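Local coordinates for carboxysome shell vertex protein CcmL (Gloeobacter violaceus, PDB 4JW0) that probably forms the pentameric vertices of the carboxysome shell, the polyhedral compartment in which RuBisCO is sequestered, at residues 4-9 with 47-52; 51-56 with 79-84. All coordinates share one frame; numbering follows the deposited sequence.

Both contacts belong to the OB-fold body of the subunit, and their centres lie about 8 Å apart. They share Leu-51 and Asp-52, where the loop of contact 1 runs into the strand of contact 2. Strands 2-11 and 54-59 are neighbours in one antiparallel sheet, with probable hydrogen bonds from Val-55 N to Gly-4 O at 2.8 Å and from Val-6 N to Glu-53 O at 3.0 Å. Ala-49 CB of contact 1 also packs on Val-55 CG1 of contact 2 at 3.8 Å. Two different neighbouring subunits continue the sheet, one pairing with Gly-8 and Thr-9, the other with Gly-80, Ile-81 and Thr-84.

Contact 1: residues 4-9 with 47-52; sequences GRVRGT and VGAGLD
The guanidinium groups of Arg-5 and Arg-7 both reach the carboxylate of Asp-52. One face of the Arg-5 guanidinium carries Arg-7 NE, 3.6 Å above the plane and over its centre. Asp-52 OD1 lies at the edge of the Arg-7 guanidinium, somewhat tilted from its plane. Arg-7 NH2 donates to Asp-52 OD1 at 2.7 Å on the syn side, 31° out of the carboxylate plane. The planes of the Arg-7 guanidinium and the carboxylate are only 12° apart. The bond itself is bent, with 144° at the hydrogen. Two bends along the chain, at chi2 and chi3, fold Arg-7 back to this carboxylate, although its first bond leaves away from the loop. Arg-5 NH1 stands 3.5 Å from the same Asp-52 OD1. That pair is a weak salt bridge of charge alone, since the oxygen lies well out of the guanidinium plane. Arg-5 NH2 hydrogen-bonds to Gln-28 OE1, its stronger polar partner. Arg-7 NH1 makes a salt bridge to Asp-88 of a neighbouring subunit.

The contact sets the loop before strand 54-59 against strand 2-11 of the OB fold. Here the strand has a classic beta bulge, with Arg-7 and Gly-8 both facing Leu-26. A lysine in place of Arg-7 would probably be unable to hold Asp-52 and the neighbouring Asp-88 together, leaving one carboxylate without its mate.

Between the backbones, Asp-52 N donates to Val-6 O at 2.7 Å, nearly straight. Val-6 points into the loop. Its CB meets Gly-50 O at 3.3 Å, and its CG2 touches Ala-49 CB at 3.9 Å. Leu-51 turns back at its end, where CD1 lies 3.3 Å from Arg-7 O.

Contact 2: residues 51-56 with 79-84; sequences LDEWVL and IGIIDT
Leu-56 and Ile-82 bury the largest areas here, their side chains crossing at about a right angle. Ile-82 CD1 lies 3.8 Å from Leu-56 CG and also reaches the backbone of Val-55. With CG1 anti to the carbonyl carbon (chi1 -71°), the Ile-82 chain runs along strand 54-59 to Leu-56. On its other flank, Leu-56 CB touches Ile-79 CG1 at 3.8 Å. Trp-54 takes part through CB, 4.1 Å from Ile-82 CB. Its indole is stacked with the ring of Tyr-93.

The backbones are antiparallel. Ile-82 N donates to Trp-54 O at 2.8 Å and 173°. Leu-56 N donates to Gly-80 O, and Ile-79 N to Leu-56 O. Ile-79 and Gly-80 both face Leu-56, a classic beta bulge in strand 76-81 of the OB fold. A water accepts from Trp-54 N and donates to Ile-82 O, extending the pairing beyond the direct bonds.

Val-10 and Val-42 of a neighbouring subunit pack on Ile-82 and Leu-56. The side chains of Leu-56, Ile-79 and Ile-82 meet through carbon alone, while backbone bonds and one water satisfy buried main-chain polar groups. Leu-56 and Ile-82 also touch Ile-3 of their own chain, so they likely serve both core and subunit interface.

Contact 1: residues 4-9 with 47-52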
ATOM      1  N   GLY A   4      -7.682  -0.612 -15.413  1.00 21.44           N
ATOM      2  CA  GLY A   4      -6.506  -0.718 -16.249  1.00 21.12           C
ATOM      3  C   GLY A   4      -6.884  -1.139 -17.648  1.00 25.06           C
ATOM      4  O   GLY A   4      -7.945  -1.724 -17.871  1.00 22.36           O
ATOM      5  N   ARG A   5      -6.007  -0.835 -18.594  1.00 21.84           N
ATOM      6  CA  ARG A   5      -6.184  -1.248 -19.978  1.00 22.38           C
ATOM      7  C   ARG A   5      -5.100  -2.272 -20.310  1.00 18.72           C
ATOM      8  O   ARG A   5      -3.931  -2.077 -19.974  1.00 21.59           O
ATOM      9  CB  ARG A   5      -6.096  -0.011 -20.881  1.00 29.47           C
ATOM     10  CG  ARG A   5      -5.978  -0.277 -22.365  1.00 42.34           C
ATOM     11  CD  ARG A   5      -6.072   1.036 -23.149  1.00 35.45           C
ATOM     12  NE  ARG A   5      -4.794   1.750 -23.228  1.00 53.30           N
ATOM     13  CZ  ARG A   5      -4.195   2.122 -24.364  1.00 65.18           C
ATOM     14  NH1 ARG A   5      -4.743   1.857 -25.547  1.00 48.57           N
ATOM     15  NH2 ARG A   5      -3.033   2.768 -24.321  1.00 34.97           N
ATOM     16  N   VAL A   6      -5.486  -3.383 -20.930  1.00 20.10           N
ATOM     17  CA  VAL A   6      -4.531  -4.443 -21.211  1.00 20.64           C
ATOM     18  C   VAL A   6      -3.633  -4.026 -22.368  1.00 24.07           C
ATOM     19  O   VAL A   6      -4.123  -3.734 -23.465  1.00 23.58           O
ATOM     20  CB  VAL A   6      -5.218  -5.773 -21.569  1.00 20.43           C
ATOM     21  CG1 VAL A   6      -4.177  -6.832 -21.870  1.00 20.79           C
ATOM     22  CG2 VAL A   6      -6.137  -6.234 -20.444  1.00 21.68           C
ATOM     23  N   ARG A   7      -2.326  -4.002 -22.124  1.00 24.12           N
ATOM     24  CA  ARG A   7      -1.364  -3.578 -23.144  1.00 28.86           C
ATOM     25  C   ARG A   7      -0.491  -4.714 -23.663  1.00 32.39           C
ATOM     26  O   ARG A   7       0.080  -4.606 -24.741  1.00 30.74           O
ATOM     27  CB  ARG A   7      -0.464  -2.465 -22.603  1.00 27.21           C
ATOM     28  CG  ARG A   7      -1.192  -1.162 -22.311  1.00 30.39           C
ATOM     29  CD  ARG A   7      -1.324  -0.276 -23.540  1.00 57.87           C
ATOM     30  NE  ARG A   7      -2.130  -0.879 -24.603  1.00 69.50           N
ATOM     31  CZ  ARG A   7      -1.733  -1.035 -25.867  1.00 59.99           C
ATOM     32  NH1 ARG A   7      -0.527  -0.642 -26.262  1.00 53.52           N
ATOM     33  NH2 ARG A   7      -2.551  -1.594 -26.749  1.00 52.60           N
ATOM     34  N   GLY A   8      -0.379  -5.800 -22.909  1.00 24.78           N
ATOM     35  CA  GLY A   8       0.463  -6.902 -23.331  1.00 28.01           C
ATOM     36  C   GLY A   8       0.675  -7.942 -22.256  1.00 29.87           C
ATOM     37  O   GLY A   8      -0.079  -8.008 -21.290  1.00 25.35           O
ATOM     38  N   THR A   9       1.721  -8.743 -22.425  1.00 21.55           N
ATOM     39  CA  THR A   9       1.996  -9.850 -21.524  1.00 23.91           C
ATOM     40  C   THR A   9       3.461  -9.855 -21.128  1.00 27.55           C
ATOM     41  O   THR A   9       4.318  -9.338 -21.848  1.00 29.87           O
ATOM     42  CB  THR A   9       1.664 -11.210 -22.167  1.00 34.68           C
ATOM     43  OG1 THR A   9       2.616 -11.501 -23.196  1.00 50.34           O
ATOM     44  CG2 THR A   9       0.275 -11.198 -22.759  1.00 38.02           C
ATOM     45  N   VAL A  47      -8.985 -14.412 -15.516  1.00 21.65           N
ATOM     46  CA  VAL A  47     -10.253 -14.080 -16.156  1.00 23.29           C
ATOM     47  C   VAL A  47     -10.170 -14.322 -17.663  1.00 26.03           C
ATOM     48  O   VAL A  47     -11.075 -14.908 -18.262  1.00 29.52           O
ATOM     49  CB  VAL A  47     -10.649 -12.623 -15.890  1.00 30.01           C
ATOM     50  CG1 VAL A  47     -11.917 -12.265 -16.653  1.00 24.84           C
ATOM     51  CG2 VAL A  47     -10.852 -12.403 -14.397  1.00 23.84           C
ATOM     52  N   GLY A  48      -9.075 -13.876 -18.268  1.00 21.37           N
ATOM     53  CA  GLY A  48      -8.867 -14.046 -19.697  1.00 23.34           C
ATOM     54  C   GLY A  48      -9.174 -12.771 -20.455  1.00 27.84           C
ATOM     55  O   GLY A  48     -10.129 -12.713 -21.224  1.00 29.50           O
ATOM     56  N   ALA A  49      -8.358 -11.743 -20.239  1.00 25.20           N
ATOM     57  CA  ALA A  49      -8.577 -10.447 -20.865  1.00 27.89           C
ATOM     58  C   ALA A  49      -7.644 -10.246 -22.050  1.00 27.64           C
ATOM     59  O   ALA A  49      -6.464 -10.591 -21.992  1.00 27.95           O
ATOM     60  CB  ALA A  49      -8.383  -9.329 -19.849  1.00 22.31           C
ATOM     61  N   GLY A  50      -8.187  -9.678 -23.120  1.00 25.69           N
ATOM     62  CA  GLY A  50      -7.429  -9.438 -24.333  1.00 30.43           C
ATOM     63  C   GLY A  50      -6.941  -8.008 -24.473  1.00 25.63           C
ATOM     64  O   GLY A  50      -7.341  -7.107 -23.733  1.00 24.70           O
ATOM     65  N   LEU A  51      -6.059  -7.806 -25.442  1.00 26.70           N
ATOM     66  CA  LEU A  51      -5.489  -6.496 -25.714  1.00 25.56           C
ATOM     67  C   LEU A  51      -6.542  -5.393 -25.783  1.00 28.46           C
ATOM     68  O   LEU A  51      -7.582  -5.559 -26.414  1.00 26.86           O
ATOM     69  CB  LEU A  51      -4.730  -6.543 -27.037  1.00 30.16           C
ATOM     70  CG  LEU A  51      -3.592  -5.548 -27.209  1.00 42.90           C
ATOM     71  CD1 LEU A  51      -2.356  -6.029 -26.452  1.00 46.37           C
ATOM     72  CD2 LEU A  51      -3.299  -5.355 -28.693  1.00 52.72           C
ATOM     73  N   ASP A  52      -6.245  -4.273 -25.124  1.00 23.16           N
ATOM     74  CA  ASP A  52      -7.069  -3.060 -25.136  1.00 26.66           C
ATOM     75  C   ASP A  52      -8.373  -3.143 -24.335  1.00 27.17           C
ATOM     76  O   ASP A  52      -9.092  -2.151 -24.205  1.00 26.81           O
ATOM     77  CB  ASP A  52      -7.354  -2.598 -26.570  1.00 31.67           C
ATOM     78  CG  ASP A  52      -6.133  -1.979 -27.237  1.00 47.28           C
ATOM     79  OD1 ASP A  52      -5.255  -1.465 -26.512  1.00 49.84           O
ATOM     80  OD2 ASP A  52      -6.051  -2.004 -28.482  1.00 63.18           O
TER

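Contact 2: residues 51-56 with 79-84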
ATOM      1  N   LEU A  51      -6.059  -7.806 -25.442  1.00 26.70           N
ATOM      2  CA  LEU A  51      -5.489  -6.496 -25.714  1.00 25.56           C
ATOM      3  C   LEU A  51      -6.542  -5.393 -25.783  1.00 28.46           C
ATOM      4  O   LEU A  51      -7.582  -5.559 -26.414  1.00 26.86           O
ATOM      5  CB  LEU A  51      -4.730  -6.543 -27.037  1.00 30.16           C
ATOM      6  CG  LEU A  51      -3.592  -5.548 -27.209  1.00 42.90           C
ATOM      7  CD1 LEU A  51      -2.356  -6.029 -26.452  1.00 46.37           C
ATOM      8  CD2 LEU A  51      -3.299  -5.355 -28.693  1.00 52.72           C
ATOM      9  N   ASP A  52      -6.245  -4.273 -25.124  1.00 23.16           N
ATOM     10  CA  ASP A  52      -7.069  -3.060 -25.136  1.00 26.66           C
ATOM     11  C   ASP A  52      -8.373  -3.143 -24.335  1.00 27.17           C
ATOM     12  O   ASP A  52      -9.092  -2.151 -24.205  1.00 26.81           O
ATOM     13  CB  ASP A  52      -7.354  -2.598 -26.570  1.00 31.67           C
ATOM     14  CG  ASP A  52      -6.133  -1.979 -27.237  1.00 47.28           C
ATOM     15  OD1 ASP A  52      -5.255  -1.465 -26.512  1.00 49.84           O
ATOM     16  OD2 ASP A  52      -6.051  -2.004 -28.482  1.00 63.18           O
ATOM     17  N   GLU A  53      -8.676  -4.306 -23.775  1.00 25.81           N
ATOM     18  CA  GLU A  53      -9.841  -4.415 -22.910  1.00 21.57           C
ATOM     19  C   GLU A  53      -9.607  -3.664 -21.606  1.00 23.57           C
ATOM     20  O   GLU A  53      -8.479  -3.576 -21.128  1.00 24.38           O
ATOM     21  CB  GLU A  53     -10.162  -5.882 -22.632  1.00 26.36           C
ATOM     22  CG  GLU A  53     -10.705  -6.622 -23.843  1.00 35.46           C
ATOM     23  CD  GLU A  53     -11.342  -7.950 -23.483  1.00 37.77           C
ATOM     24  OE1 GLU A  53     -10.627  -8.853 -23.019  1.00 41.57           O
ATOM     25  OE2 GLU A  53     -12.565  -8.092 -23.670  1.00 35.72           O
ATOM     26  N   TRP A  54     -10.673  -3.096 -21.048  1.00 21.30           N
ATOM     27  CA  TRP A  54     -10.598  -2.462 -19.743  1.00 20.76           C
ATOM     28  C   TRP A  54     -10.877  -3.508 -18.684  1.00 21.98           C
ATOM     29  O   TRP A  54     -11.796  -4.310 -18.827  1.00 22.30           O
ATOM     30  CB  TRP A  54     -11.615  -1.330 -19.613  1.00 22.60           C
ATOM     31  CG  TRP A  54     -11.203  -0.041 -20.255  1.00 30.46           C
ATOM     32  CD1 TRP A  54     -10.323   0.122 -21.282  1.00 31.71           C
ATOM     33  CD2 TRP A  54     -11.660   1.269 -19.905  1.00 24.46           C
ATOM     34  NE1 TRP A  54     -10.206   1.459 -21.593  1.00 32.32           N
ATOM     35  CE2 TRP A  54     -11.019   2.181 -20.764  1.00 29.23           C
ATOM     36  CE3 TRP A  54     -12.553   1.759 -18.950  1.00 23.51           C
ATOM     37  CZ2 TRP A  54     -11.241   3.552 -20.695  1.00 33.45           C
ATOM     38  CZ3 TRP A  54     -12.773   3.121 -18.885  1.00 33.64           C
ATOM     39  CH2 TRP A  54     -12.119   4.002 -19.752  1.00 30.23           C
ATOM     40  N   VAL A  55     -10.085  -3.502 -17.619  1.00 23.15           N
ATOM     41  CA  VAL A  55     -10.306  -4.429 -16.522  1.00 19.06           C
ATOM     42  C   VAL A  55     -10.327  -3.702 -15.186  1.00 17.76           C
ATOM     43  O   VAL A  55      -9.767  -2.611 -15.041  1.00 18.92           O
ATOM     44  CB  VAL A  55      -9.208  -5.515 -16.467  1.00 18.80           C
ATOM     45  CG1 VAL A  55      -9.167  -6.296 -17.761  1.00 20.51           C
ATOM     46  CG2 VAL A  55      -7.849  -4.889 -16.167  1.00 21.21           C
ATOM     47  N   LEU A  56     -10.991  -4.312 -14.212  1.00 20.21           N
ATOM     48  CA  LEU A  56     -10.815  -3.935 -12.821  1.00 18.06           C
ATOM     49  C   LEU A  56      -9.734  -4.830 -12.252  1.00 17.30           C
ATOM     50  O   LEU A  56      -9.714  -6.036 -12.530  1.00 16.51           O
ATOM     51  CB  LEU A  56     -12.094  -4.149 -12.019  1.00 23.54           C
ATOM     52  CG  LEU A  56     -13.237  -3.153 -12.166  1.00 26.79           C
ATOM     53  CD1 LEU A  56     -14.423  -3.656 -11.343  1.00 27.93           C
ATOM     54  CD2 LEU A  56     -12.831  -1.748 -11.732  1.00 22.05           C
ATOM     55  N   ILE A  79      -9.695  -8.899 -11.785  1.00 19.41           N
ATOM     56  CA  ILE A  79     -10.901  -9.481 -11.210  1.00 16.58           C
ATOM     57  C   ILE A  79     -12.093  -9.427 -12.155  1.00 20.17           C
ATOM     58  O   ILE A  79     -13.064 -10.153 -11.958  1.00 23.10           O
ATOM     59  CB  ILE A  79     -11.255  -8.844  -9.860  1.00 21.29           C
ATOM     60  CG1 ILE A  79     -11.689  -7.392 -10.034  1.00 21.90           C
ATOM     61  CG2 ILE A  79     -10.069  -8.959  -8.907  1.00 22.91           C
ATOM     62  CD1 ILE A  79     -12.142  -6.740  -8.750  1.00 31.05           C
ATOM     63  N   GLY A  80     -12.027  -8.581 -13.179  1.00 20.07           N
ATOM     64  CA  GLY A  80     -13.109  -8.515 -14.143  1.00 22.37           C
ATOM     65  C   GLY A  80     -12.820  -7.700 -15.379  1.00 17.61           C
ATOM     66  O   GLY A  80     -12.086  -6.720 -15.333  1.00 20.56           O
ATOM     67  N   ILE A  81     -13.412  -8.118 -16.493  1.00 18.27           N
ATOM     68  CA  ILE A  81     -13.430  -7.306 -17.697  1.00 20.74           C
ATOM     69  C   ILE A  81     -14.606  -6.341 -17.598  1.00 20.42           C
ATOM     70  O   ILE A  81     -15.736  -6.739 -17.307  1.00 21.78           O
ATOM     71  CB  ILE A  81     -13.556  -8.175 -18.958  1.00 21.63           C
ATOM     72  CG1 ILE A  81     -12.317  -9.056 -19.102  1.00 23.14           C
ATOM     73  CG2 ILE A  81     -13.748  -7.294 -20.197  1.00 27.27           C
ATOM     74  CD1 ILE A  81     -12.496 -10.240 -20.050  1.00 29.35           C
ATOM     75  N   ILE A  82     -14.335  -5.062 -17.819  1.00 19.29           N
ATOM     76  CA  ILE A  82     -15.354  -4.040 -17.665  1.00 18.83           C
ATOM     77  C   ILE A  82     -16.207  -3.929 -18.924  1.00 20.73           C
ATOM     78  O   ILE A  82     -15.682  -3.827 -20.029  1.00 22.56           O
ATOM     79  CB  ILE A  82     -14.717  -2.679 -17.351  1.00 23.36           C
ATOM     80  CG1 ILE A  82     -14.140  -2.686 -15.932  1.00 21.04           C
ATOM     81  CG2 ILE A  82     -15.736  -1.563 -17.497  1.00 20.59           C
ATOM     82  CD1 ILE A  82     -13.235  -1.518 -15.633  1.00 21.71           C
ATOM     83  N   ASP A  83     -17.524  -3.952 -18.737  1.00 24.08           N
ATOM     84  CA  ASP A  83     -18.471  -3.764 -19.827  1.00 27.23           C
ATOM     85  C   ASP A  83     -18.845  -2.292 -19.950  1.00 23.41           C
ATOM     86  O   ASP A  83     -18.839  -1.728 -21.044  1.00 27.67           O
ATOM     87  CB  ASP A  83     -19.733  -4.598 -19.590  1.00 23.07           C
ATOM     88  CG  ASP A  83     -19.468  -6.086 -19.660  1.00 26.52           C
ATOM     89  OD1 ASP A  83     -18.574  -6.499 -20.431  1.00 29.90           O
ATOM     90  OD2 ASP A  83     -20.148  -6.846 -18.939  1.00 31.47           O
ATOM     91  N   THR A  84     -19.165  -1.669 -18.821  1.00 20.85           N
ATOM     92  CA  THR A  84     -19.534  -0.258 -18.813  1.00 20.00           C
ATOM     93  C   THR A  84     -18.996   0.473 -17.594  1.00 26.53           C
ATOM     94  O   THR A  84     -18.871  -0.098 -16.512  1.00 26.65           O
ATOM     95  CB  THR A  84     -21.070  -0.077 -18.791  1.00 26.34           C
ATOM     96  OG1 THR A  84     -21.617  -0.807 -17.690  1.00 36.07           O
ATOM     97  CG2 THR A  84     -21.700  -0.573 -20.080  1.00 32.01           C
TER
HETATM   98  O   HOH W   1     -13.501  -3.785 -21.745  1.00 23.38           O